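Local coordinates for protein mosquitocidal toxin (PDB 2CB4) that probably transfers ADP-ribose from NAD to target molecules, as the catalytic domain of a mosquito-killing toxin from Bacillus sphaericus, at residues Leu79-Arg84 against Trp141-Ala146; Pro85-Phe90 against Glu238-Asp243; Gly135-Pro140 against Asn270-Asn275; Asn149-Tyr154 against Tyr196-Gly201. The protein carries 1 engineered substitution. All coordinates share one frame; numbering follows the deposited sequence.

Interaction 1 of 4, residues Leu79-Arg84 against Trp141-Ala146; sequences LRWDRR and WTPHSA
Thr-142 and Pro-143 pack over one face of the Trp-81 indole, and this ring is the tight part of the contact. It projects from strand 78-82 of the mixed, curled sheet of the ADP-ribosyltransferase fold towards the short strand 142-143, which belongs to a separate two-stranded sheet. Pro-143 comes over the indole with its CD and CG edge, a CH-pi contact to the five-membered ring; Pro-143 CG is 3.6 Å from Trp-81 CB. On the same face, nearer the rim, Thr-142 CG2 lies 4.0 Å from Trp-81 CZ2. The buried indole N-H is satisfied: Trp-81 NE1 donates to Trp-141 O at 2.9 Å, in the plane of that carbonyl though 24° out of the indole plane. The ring of Trp-141 meets Trp-81 more loosely, edge on, with CE3 4.1 Å from Trp-81 CD1. From Pro-143 the chain makes a type I turn to Ala-146, and the contact thins to a polar tether where Ser-145 is partly exposed and packs on His-233 of the second subunit. Arg-83 reaches the turn with a chain bent at chi2 (-89°). Asp-243, Asp-258 and the carbonyl of Asn-148 hold its NE and NH1, and Asp-258 also bonds Ser-145 OG, so the two sides of the tether share a carboxylate. Arg-83 NH2 gives a weak, bent bond to Ser-145 O and a straighter one, 2.8 Å long and near the guanidinium plane, to Ser-145 OG.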
# COMPACT_ATOMS: atom_id res chain seq x y z
N LEU A 79 -5.32 -43.66 3.60
CA LEU A 79 -5.20 -42.92 4.85
C LEU A 79 -4.29 -41.73 4.68
O LEU A 79 -3.34 -41.75 3.89
CB LEU A 79 -4.59 -43.83 5.94
CG LEU A 79 -5.26 -45.18 6.25
CD1 LEU A 79 -4.36 -45.94 7.23
CD2 LEU A 79 -6.67 -44.95 6.84
N ARG A 80 -4.55 -40.70 5.46
CA ARG A 80 -3.71 -39.51 5.47
C ARG A 80 -3.59 -38.95 6.88
O ARG A 80 -4.59 -38.62 7.51
CB ARG A 80 -4.18 -38.42 4.50
CG ARG A 80 -3.32 -37.21 4.65
CD ARG A 80 -3.43 -36.23 3.52
NE ARG A 80 -2.79 -35.00 3.92
CZ ARG A 80 -1.60 -34.57 3.50
NH1 ARG A 80 -0.90 -35.25 2.60
NH2 ARG A 80 -1.13 -33.43 3.96
N TRP A 81 -2.36 -38.84 7.36
CA TRP A 81 -2.06 -38.28 8.67
C TRP A 81 -1.96 -36.78 8.45
O TRP A 81 -1.22 -36.32 7.58
CB TRP A 81 -0.70 -38.79 9.15
CG TRP A 81 -0.74 -40.25 9.50
CD1 TRP A 81 -0.32 -41.32 8.72
CD2 TRP A 81 -1.19 -40.81 10.74
NE1 TRP A 81 -0.52 -42.50 9.39
CE2 TRP A 81 -1.06 -42.23 10.63
CE3 TRP A 81 -1.75 -40.27 11.91
CZ2 TRP A 81 -1.42 -43.10 11.68
CZ3 TRP A 81 -2.09 -41.14 12.96
CH2 TRP A 81 -1.91 -42.54 12.83
N ASP A 82 -2.69 -36.01 9.26
CA ASP A 82 -2.68 -34.55 9.10
C ASP A 82 -2.93 -33.89 10.45
O ASP A 82 -3.74 -34.39 11.26
CB ASP A 82 -3.75 -34.11 8.06
CG ASP A 82 -3.37 -32.83 7.32
OD1 ASP A 82 -3.26 -31.77 7.97
OD2 ASP A 82 -3.17 -32.85 6.08
N ARG A 83 -2.26 -32.77 10.69
CA ARG A 83 -2.44 -32.03 11.95
C ARG A 83 -3.67 -31.11 11.90
O ARG A 83 -4.12 -30.66 12.93
CB ARG A 83 -1.17 -31.21 12.33
CG ARG A 83 0.13 -32.05 12.55
CD ARG A 83 0.26 -32.50 13.98
NE ARG A 83 1.30 -33.51 14.23
CZ ARG A 83 1.45 -34.12 15.41
NH1 ARG A 83 0.70 -33.76 16.41
NH2 ARG A 83 2.33 -35.07 15.59
N ARG A 84 -4.23 -30.88 10.70
CA ARG A 84 -5.41 -30.04 10.53
C ARG A 84 -6.71 -30.75 10.90
O ARG A 84 -6.89 -31.91 10.57
CB ARG A 84 -5.46 -29.42 9.12
CG ARG A 84 -4.25 -28.51 8.83
CD ARG A 84 -4.18 -28.15 7.33
NE ARG A 84 -3.87 -29.35 6.53
CZ ARG A 84 -4.03 -29.44 5.22
NH1 ARG A 84 -4.49 -28.40 4.53
NH2 ARG A 84 -3.74 -30.58 4.59
N TRP A 141 1.72 -47.14 7.80
CA TRP A 141 2.89 -46.28 7.85
C TRP A 141 2.37 -45.13 8.78
O TRP A 141 1.25 -44.62 8.61
CB TRP A 141 3.18 -45.74 6.44
CG TRP A 141 4.34 -44.78 6.40
CD1 TRP A 141 5.64 -45.07 6.06
CD2 TRP A 141 4.31 -43.35 6.69
NE1 TRP A 141 6.41 -43.93 6.13
CE2 TRP A 141 5.63 -42.86 6.50
CE3 TRP A 141 3.28 -42.44 7.03
CZ2 TRP A 141 5.96 -41.52 6.69
CZ3 TRP A 141 3.61 -41.10 7.22
CH2 TRP A 141 4.95 -40.65 7.08
N THR A 142 3.16 -44.80 9.81
CA THR A 142 2.79 -43.81 10.81
C THR A 142 3.91 -42.78 10.97
O THR A 142 5.09 -43.13 10.92
CB THR A 142 2.58 -44.55 12.15
OG1 THR A 142 1.57 -45.55 11.98
CG2 THR A 142 2.19 -43.61 13.29
N PRO A 143 3.55 -41.50 11.16
CA PRO A 143 4.56 -40.46 11.34
C PRO A 143 5.33 -40.65 12.64
O PRO A 143 4.79 -41.12 13.64
CB PRO A 143 3.74 -39.15 11.38
CG PRO A 143 2.41 -39.47 10.89
CD PRO A 143 2.18 -40.94 11.03
N HIS A 144 6.60 -40.26 12.66
CA HIS A 144 7.40 -40.38 13.89
C HIS A 144 6.81 -39.56 15.04
O HIS A 144 6.98 -39.91 16.19
CB HIS A 144 8.85 -39.89 13.63
CG HIS A 144 9.65 -40.83 12.79
ND1 HIS A 144 10.54 -40.40 11.83
CD2 HIS A 144 9.69 -42.19 12.77
CE1 HIS A 144 11.11 -41.46 11.27
NE2 HIS A 144 10.61 -42.55 11.83
N SER A 145 6.16 -38.45 14.72
CA SER A 145 5.60 -37.57 15.75
C SER A 145 4.17 -37.91 16.18
O SER A 145 3.56 -37.16 16.94
CB SER A 145 5.56 -36.16 15.19
OG SER A 145 4.52 -36.09 14.21
N ALA A 146 3.63 -39.02 15.67
CA ALA A 146 2.25 -39.40 15.93
C ALA A 146 1.77 -39.47 17.39
O ALA A 146 0.58 -39.25 17.67
CB ALA A 146 1.88 -40.70 15.14

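Interaction 2 of 4, residues Pro85-Phe90 against Glu238-Asp243; sequences PPNDIF and EGNNMD
Gly-239 sets its carbonyl against the first turn of helix 86-92, where Pro-85 is the N-cap residue. Gly-239 O accepts from Asn-87 N at 3.0 Å and also touches Pro-85 CB. Having no side chain, Gly-239 lets the Asn-87 amide lie close, with OD1 3.6 Å from Gly-239 CA. Asn-240 follows with its side chain at about a right angle to that of Asn-87. Asn-240 OD1 takes an N-H from Asn-87 ND2 at 2.8 Å; the donor stands 59° above the carbonyl plane, and the two amides are turned 81° apart. The amide of Asn-87 is fixed further by Trp-232, which donates to OD1, and by the carbonyl of His-236, which accepts from ND2. Asn-241 O lies 3.5 Å from Pro-85 CB and accepts from the hydroxyl of Tyr-152. At Met-242, a selenomethionine, CG and SE cross the Pro-85 ring near its CD, both at 3.9 Å. A loop carbonyl thus serves one of the helix's first-turn N-H groups, while the flanking amide, bonded through both its O and its N, has little freedom to rotate.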
# COMPACT_ATOMS: atom_id res chain seq x y z
N PRO A 85 -7.60 -30.05 11.61
CA PRO A 85 -8.84 -30.67 12.09
C PRO A 85 -9.99 -30.73 11.10
O PRO A 85 -9.95 -30.08 10.05
CB PRO A 85 -9.19 -29.82 13.30
CG PRO A 85 -8.70 -28.41 12.89
CD PRO A 85 -7.50 -28.62 12.03
N PRO A 86 -11.02 -31.50 11.46
CA PRO A 86 -12.19 -31.67 10.58
C PRO A 86 -12.87 -30.38 10.09
O PRO A 86 -13.38 -30.35 8.95
CB PRO A 86 -13.16 -32.55 11.41
CG PRO A 86 -12.48 -32.92 12.63
CD PRO A 86 -11.14 -32.25 12.73
N ASN A 87 -12.92 -29.34 10.92
CA ASN A 87 -13.55 -28.06 10.51
C ASN A 87 -12.85 -27.43 9.32
O ASN A 87 -13.44 -26.64 8.60
CB ASN A 87 -13.70 -27.07 11.67
CG ASN A 87 -14.83 -27.43 12.58
OD1 ASN A 87 -15.55 -28.41 12.35
ND2 ASN A 87 -15.02 -26.64 13.62
N ASP A 88 -11.60 -27.82 9.12
CA ASP A 88 -10.82 -27.39 7.97
C ASP A 88 -10.98 -28.48 6.83
O ASP A 88 -11.57 -28.23 5.80
CB ASP A 88 -9.34 -27.24 8.38
CG ASP A 88 -8.47 -26.75 7.22
OD1 ASP A 88 -8.98 -26.61 6.09
OD2 ASP A 88 -7.28 -26.49 7.44
N ILE A 89 -10.47 -29.69 7.07
CA ILE A 89 -10.48 -30.79 6.11
C ILE A 89 -11.82 -31.26 5.54
O ILE A 89 -11.93 -31.45 4.31
CB ILE A 89 -9.61 -32.00 6.61
CG1 ILE A 89 -8.19 -31.52 7.03
CG2 ILE A 89 -9.58 -33.13 5.54
CD1 ILE A 89 -7.46 -30.70 5.93
N PHE A 90 -12.84 -31.44 6.39
CA PHE A 90 -14.16 -31.89 5.90
C PHE A 90 -14.86 -30.76 5.14
O PHE A 90 -15.85 -30.99 4.45
CB PHE A 90 -15.07 -32.37 7.04
CG PHE A 90 -14.72 -33.72 7.59
CD1 PHE A 90 -13.73 -34.48 7.03
CD2 PHE A 90 -15.39 -34.23 8.70
CE1 PHE A 90 -13.40 -35.72 7.56
CE2 PHE A 90 -15.05 -35.47 9.23
CZ PHE A 90 -14.06 -36.22 8.65
N GLU A 238 -16.47 -29.00 18.43
CA GLU A 238 -15.24 -29.65 18.87
C GLU A 238 -14.31 -30.01 17.71
O GLU A 238 -13.38 -30.82 17.87
CB GLU A 238 -15.62 -30.91 19.66
CG GLU A 238 -16.02 -30.61 21.13
CD GLU A 238 -17.20 -31.47 21.63
OE1 GLU A 238 -17.90 -32.15 20.80
OE2 GLU A 238 -17.41 -31.47 22.87
N GLY A 239 -14.59 -29.44 16.53
CA GLY A 239 -13.89 -29.77 15.30
C GLY A 239 -12.75 -28.89 14.94
O GLY A 239 -12.31 -28.88 13.80
N ASN A 240 -12.22 -28.18 15.92
CA ASN A 240 -11.12 -27.28 15.66
C ASN A 240 -9.86 -27.54 16.42
O ASN A 240 -8.98 -26.69 16.42
CB ASN A 240 -11.55 -25.85 15.95
CG ASN A 240 -11.96 -25.14 14.71
OD1 ASN A 240 -13.14 -24.80 14.54
ND2 ASN A 240 -11.02 -25.03 13.75
N ASN A 241 -9.75 -28.69 17.09
CA ASN A 241 -8.54 -28.93 17.88
C ASN A 241 -7.30 -29.10 17.05
O ASN A 241 -7.20 -29.98 16.20
CB ASN A 241 -8.69 -30.10 18.86
CG ASN A 241 -9.96 -30.01 19.66
OD1 ASN A 241 -10.47 -28.93 19.93
ND2 ASN A 241 -10.53 -31.16 19.96
N MSE A 242 -6.33 -28.27 17.34
CA MSE A 242 -5.07 -28.32 16.62
C MSE A 242 -3.93 -27.84 17.52
O MSE A 242 -4.14 -27.03 18.42
CB MSE A 242 -5.22 -27.24 15.55
CG MSE A 242 -4.52 -27.60 14.27
SE MSE A 242 -4.50 -26.30 12.85
CE MSE A 242 -2.83 -26.99 12.20
N ASP A 243 -2.72 -28.29 17.24
CA ASP A 243 -1.53 -27.87 17.98
C ASP A 243 -1.20 -26.37 17.80
O ASP A 243 -1.32 -25.82 16.70
CB ASP A 243 -0.32 -28.69 17.52
CG ASP A 243 -0.48 -30.16 17.78
OD1 ASP A 243 -1.22 -30.54 18.73
OD2 ASP A 243 0.17 -30.94 17.07

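Interaction 3 of 4, residues Gly135-Pro140 against Asn270-Asn275; sequences GLEITP and NLLNNN
Leu-271 and Leu-272 straddle the backbone of Glu-137 and Ile-138, one leucine filling a hollow on each side of it. Leu-271 sends CD2 back into the notch between Leu-136 and Ile-138: it lies 3.7 Å from Leu-136 CB and a looser 4.1 Å from Ile-138 CG2. With CG anti to its carbonyl carbon (chi1 -69°), the branch folds towards the neighbouring chain although the CB itself leaves in the other direction. On the far side Leu-272 runs alongside Glu-137, both side chains pointing the same way, and its CD2 lies 3.7 Å from Glu-137 CD, flush against the carboxylate. Pro-140 CD forms another wall of this hollow, crossing Leu-272 at about a right angle, and Arg-153 of strand 150-156 also touches the leucine. The backbones between the two leucines form a single beta bridge, Ile-138 with Leu-271. Through it, the C-terminal loop adds to the outer edge of the weakly bonded strand 137-138, whose other edge pairs with strand 123-131 of the ADP-ribosyltransferase sheet. Leu-272 N donates to Glu-137 O at 2.9 Å, and Thr-139 N donates to Asn-270 O at 3.0 Å. Past the bridge the loop bends away in an inverse gamma turn centred on Leu-272. The Glu-137 carboxylate beside that leucine is held by a salt bridge to Arg-77, while Thr-139 OG1 bonds Asn-268, just before the loop's contact begins.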
# COMPACT_ATOMS: atom_id res chain seq x y z
N GLY A 135 -7.34 -60.49 6.63
CA GLY A 135 -8.05 -59.26 6.24
C GLY A 135 -8.35 -58.31 7.42
O GLY A 135 -9.24 -57.46 7.35
N LEU A 136 -7.61 -58.49 8.52
CA LEU A 136 -7.75 -57.64 9.70
C LEU A 136 -6.72 -56.49 9.58
O LEU A 136 -5.59 -56.71 9.10
CB LEU A 136 -7.45 -58.45 10.96
CG LEU A 136 -8.41 -59.61 11.27
CD1 LEU A 136 -8.07 -60.24 12.61
CD2 LEU A 136 -9.81 -59.10 11.28
N GLU A 137 -7.11 -55.29 10.00
CA GLU A 137 -6.22 -54.13 9.92
C GLU A 137 -5.02 -54.19 10.86
O GLU A 137 -5.14 -54.50 12.06
CB GLU A 137 -6.97 -52.81 10.15
CG GLU A 137 -6.22 -51.61 9.62
CD GLU A 137 -6.94 -50.28 9.78
OE1 GLU A 137 -7.98 -50.22 10.45
OE2 GLU A 137 -6.44 -49.28 9.24
N ILE A 138 -3.86 -53.85 10.30
CA ILE A 138 -2.62 -53.79 11.07
C ILE A 138 -2.04 -52.36 10.95
O ILE A 138 -2.53 -51.55 10.17
CB ILE A 138 -1.58 -54.88 10.64
CG1 ILE A 138 -1.26 -54.75 9.15
CG2 ILE A 138 -2.12 -56.28 10.97
CD1 ILE A 138 -0.14 -55.68 8.70
N THR A 139 -1.03 -52.04 11.75
CA THR A 139 -0.43 -50.71 11.77
C THR A 139 -0.02 -50.19 10.39
O THR A 139 0.74 -50.84 9.67
CB THR A 139 0.75 -50.68 12.74
OG1 THR A 139 0.36 -51.33 13.95
CG2 THR A 139 1.16 -49.23 13.06
N PRO A 140 -0.50 -48.99 10.01
CA PRO A 140 -0.11 -48.43 8.72
C PRO A 140 1.21 -47.69 8.89
O PRO A 140 1.75 -47.60 10.00
CB PRO A 140 -1.25 -47.43 8.43
CG PRO A 140 -1.67 -46.95 9.78
CD PRO A 140 -1.46 -48.12 10.72
N ASN A 270 1.39 -55.21 14.06
CA ASN A 270 0.41 -55.56 15.07
C ASN A 270 -0.98 -55.18 14.64
O ASN A 270 -1.18 -54.30 13.79
CB ASN A 270 0.76 -54.89 16.39
CG ASN A 270 2.12 -55.29 16.90
OD1 ASN A 270 2.71 -56.28 16.43
ND2 ASN A 270 2.66 -54.51 17.82
N LEU A 271 -1.96 -55.85 15.24
CA LEU A 271 -3.34 -55.56 14.93
C LEU A 271 -3.69 -54.18 15.48
O LEU A 271 -3.32 -53.81 16.61
CB LEU A 271 -4.26 -56.62 15.52
CG LEU A 271 -4.22 -58.05 14.94
CD1 LEU A 271 -5.02 -58.95 15.88
CD2 LEU A 271 -4.79 -58.11 13.51
N LEU A 272 -4.40 -53.43 14.66
CA LEU A 272 -4.83 -52.11 15.03
C LEU A 272 -6.16 -52.28 15.70
O LEU A 272 -7.18 -51.82 15.20
CB LEU A 272 -4.96 -51.26 13.77
CG LEU A 272 -4.80 -49.77 13.99
CD1 LEU A 272 -3.42 -49.44 14.60
CD2 LEU A 272 -5.04 -49.08 12.68
N ASN A 273 -6.16 -52.97 16.83
CA ASN A 273 -7.40 -53.25 17.54
C ASN A 273 -7.50 -52.65 18.95
O ASN A 273 -8.38 -53.05 19.74
CB ASN A 273 -7.65 -54.77 17.59
CG ASN A 273 -6.59 -55.54 18.39
OD1 ASN A 273 -5.74 -54.96 19.09
ND2 ASN A 273 -6.64 -56.87 18.29
N ASN A 274 -6.61 -51.72 19.27
CA ASN A 274 -6.59 -51.06 20.58
C ASN A 274 -6.91 -49.55 20.41
O ASN A 274 -7.25 -49.08 19.30
CB ASN A 274 -5.22 -51.23 21.24
CG ASN A 274 -4.07 -51.13 20.25
OD1 ASN A 274 -4.17 -50.47 19.19
ND2 ASN A 274 -3.01 -51.85 20.53
N ASN A 275 -6.74 -48.80 21.51
CA ASN A 275 -7.01 -47.36 21.56
C ASN A 275 -5.83 -46.46 21.16
O ASN A 275 -5.93 -45.22 21.10
CB ASN A 275 -7.58 -46.98 22.95
CG ASN A 275 -9.01 -47.52 23.15
OD1 ASN A 275 -9.45 -47.83 24.26
ND2 ASN A 275 -9.72 -47.70 22.05

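Interaction 4 of 4, residues Asn149-Tyr154 against Tyr196-Gly201; sequences NIIYRY and YEYHNG
Arg-153 and Tyr-196 lie side by side, their guanidinium and ring planes only 20° apart. Tyr-196 CE2 sits over the guanidinium face, 3.5 Å from Arg-153 NH2, and a bend at chi3 (83°) lays the arginine's flat end along the ring. One water joins Tyr-196 OH to Arg-153 NH2, the latter bond weak; Ser-222 O also bonds that hydroxyl. Tyr-198, on the same face of the sheet, stands differently: its ring turns an edge to Arg-153, with CE2 3.9 Å from Arg-153 CB. The opposite face carries Tyr-152 and Glu-197, which run together with ring and carboxylate planes 46° apart; Glu-197 CG is 3.5 Å from Tyr-152 CE1. Glu-197 OE2 accepts from His-199 NE2 at 2.7 Å on its anti side, though out of the carboxylate plane, and from Asn-241 ND2, while Trp-207 bonds OE1, so this buried carboxylate is well supplied with donors. Ile-150 then lays CG1 over a face of the His-199 ring, 3.8 Å from CD2. Between these two faces the backbones pair from Ile-150 with His-199 to Arg-153 with Tyr-196; Tyr-198 N, for instance, donates to Ile-151 O at 2.9 Å. Alternating hydrogen-bonded and non-hydrogen-bonded pairs mark a regular antiparallel ladder, here joining strands 150-156 and 192-199 within the main sheet of the ADP-ribosyltransferase fold.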
# COMPACT_ATOMS: atom_id res chain seq x y z
N ASN A 149 1.11 -34.73 20.93
CA ASN A 149 0.01 -33.81 20.75
C ASN A 149 -1.17 -34.36 19.98
O ASN A 149 -1.53 -35.53 20.16
CB ASN A 149 0.53 -32.47 20.18
CG ASN A 149 1.72 -31.91 21.00
OD1 ASN A 149 2.85 -31.84 20.51
ND2 ASN A 149 1.47 -31.58 22.24
N ILE A 150 -1.79 -33.51 19.16
CA ILE A 150 -2.98 -33.85 18.40
C ILE A 150 -2.72 -34.08 16.92
O ILE A 150 -2.20 -33.21 16.21
CB ILE A 150 -4.02 -32.68 18.51
CG1 ILE A 150 -4.27 -32.35 19.99
CG2 ILE A 150 -5.33 -33.02 17.76
CD1 ILE A 150 -5.14 -31.12 20.21
N ILE A 151 -3.12 -35.25 16.44
CA ILE A 151 -2.96 -35.59 15.04
C ILE A 151 -4.22 -36.34 14.59
O ILE A 151 -4.91 -37.01 15.39
CB ILE A 151 -1.64 -36.39 14.77
CG1 ILE A 151 -1.33 -36.41 13.27
CG2 ILE A 151 -1.71 -37.81 15.37
CD1 ILE A 151 0.05 -36.85 12.93
N TYR A 152 -4.52 -36.21 13.31
CA TYR A 152 -5.69 -36.87 12.72
C TYR A 152 -5.26 -37.90 11.67
O TYR A 152 -4.28 -37.70 10.96
CB TYR A 152 -6.59 -35.81 12.05
CG TYR A 152 -7.15 -34.80 13.05
CD1 TYR A 152 -8.38 -35.02 13.69
CD2 TYR A 152 -6.40 -33.66 13.41
CE1 TYR A 152 -8.86 -34.14 14.63
CE2 TYR A 152 -6.88 -32.77 14.38
CZ TYR A 152 -8.11 -33.03 14.99
OH TYR A 152 -8.63 -32.15 15.93
N ARG A 153 -6.01 -38.99 11.58
CA ARG A 153 -5.76 -40.00 10.56
C ARG A 153 -7.05 -40.06 9.74
O ARG A 153 -8.04 -40.64 10.17
CB ARG A 153 -5.46 -41.37 11.18
CG ARG A 153 -4.77 -42.34 10.18
CD ARG A 153 -4.75 -43.74 10.80
NE ARG A 153 -6.02 -44.37 10.54
CZ ARG A 153 -6.22 -45.67 10.55
NH1 ARG A 153 -5.24 -46.49 10.84
NH2 ARG A 153 -7.43 -46.13 10.27
N TYR A 154 -7.03 -39.42 8.58
CA TYR A 154 -8.19 -39.38 7.70
C TYR A 154 -8.29 -40.62 6.84
O TYR A 154 -7.26 -41.14 6.36
CB TYR A 154 -8.14 -38.11 6.81
CG TYR A 154 -8.36 -36.83 7.60
CD1 TYR A 154 -9.64 -36.31 7.78
CD2 TYR A 154 -7.26 -36.14 8.20
CE1 TYR A 154 -9.85 -35.15 8.51
CE2 TYR A 154 -7.48 -34.95 8.94
CZ TYR A 154 -8.78 -34.49 9.09
OH TYR A 154 -9.03 -33.37 9.81
N TYR A 196 -9.87 -40.20 12.61
CA TYR A 196 -9.64 -40.51 14.01
C TYR A 196 -8.90 -39.30 14.56
O TYR A 196 -7.92 -38.86 13.97
CB TYR A 196 -8.65 -41.66 14.17
CG TYR A 196 -9.20 -43.00 13.89
CD1 TYR A 196 -10.56 -43.23 13.84
CD2 TYR A 196 -8.35 -44.07 13.66
CE1 TYR A 196 -11.07 -44.48 13.56
CE2 TYR A 196 -8.84 -45.33 13.41
CZ TYR A 196 -10.20 -45.53 13.35
OH TYR A 196 -10.68 -46.79 13.08
N GLU A 197 -9.34 -38.81 15.71
CA GLU A 197 -8.65 -37.72 16.38
C GLU A 197 -7.83 -38.35 17.51
O GLU A 197 -8.38 -38.94 18.43
CB GLU A 197 -9.64 -36.72 16.97
CG GLU A 197 -8.98 -35.64 17.77
CD GLU A 197 -9.94 -34.54 18.18
OE1 GLU A 197 -11.09 -34.52 17.70
OE2 GLU A 197 -9.54 -33.70 18.99
N TYR A 198 -6.50 -38.22 17.43
CA TYR A 198 -5.61 -38.77 18.48
C TYR A 198 -5.04 -37.65 19.31
O TYR A 198 -4.66 -36.61 18.76
CB TYR A 198 -4.39 -39.45 17.84
CG TYR A 198 -4.66 -40.73 17.08
CD1 TYR A 198 -4.66 -41.95 17.72
CD2 TYR A 198 -4.88 -40.72 15.69
CE1 TYR A 198 -4.90 -43.15 17.03
CE2 TYR A 198 -5.10 -41.92 14.98
CZ TYR A 198 -5.10 -43.13 15.66
OH TYR A 198 -5.31 -44.33 14.99
N HIS A 199 -4.92 -37.88 20.62
CA HIS A 199 -4.27 -36.93 21.55
C HIS A 199 -3.24 -37.81 22.23
O HIS A 199 -3.58 -38.84 22.83
CB HIS A 199 -5.25 -36.40 22.62
CG HIS A 199 -6.30 -35.48 22.07
ND1 HIS A 199 -7.15 -34.75 22.88
CD2 HIS A 199 -6.65 -35.19 20.80
CE1 HIS A 199 -7.98 -34.06 22.13
NE2 HIS A 199 -7.69 -34.29 20.86
N ASN A 200 -1.96 -37.45 22.09
CA ASN A 200 -0.87 -38.24 22.67
C ASN A 200 -0.84 -39.69 22.23
O ASN A 200 -0.46 -40.58 23.02
CB ASN A 200 -0.87 -38.20 24.21
CG ASN A 200 -1.12 -36.84 24.76
OD1 ASN A 200 -1.69 -36.70 25.84
ND2 ASN A 200 -0.75 -35.82 24.00
N GLY A 201 -1.26 -39.96 20.98
CA GLY A 201 -1.22 -41.31 20.45
C GLY A 201 -2.40 -42.16 20.82
O GLY A 201 -2.43 -43.34 20.49
O HOH W 1 -1.40 -38.01 18.98
O HOH W 2 -9.10 -48.05 11.26
O HOH W 3 -3.25 -45.94 13.22

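In the fold
From the N terminus, strand 78-82 opens interaction 1, which closes at residues 141-146. Before that, helix 86-92 has opened interaction 2 and residues 135-140 interaction 3, so these three loops cross one another. Interaction 4, the shortest-range contact, begins after interaction 1 has closed and lies wholly within the spans of interactions 2 and 3, which end at residues 238-243 and 270-275. Strands 78-82 and 150-156 are sheet neighbours, joining interactions 1 and 4. Interaction 2 ties a late loop to helix 86-92 and interaction 3 ties the C-terminal loop to strand 137-138; their centres are about 25 Å apart and they do not touch, but each meets interaction 4.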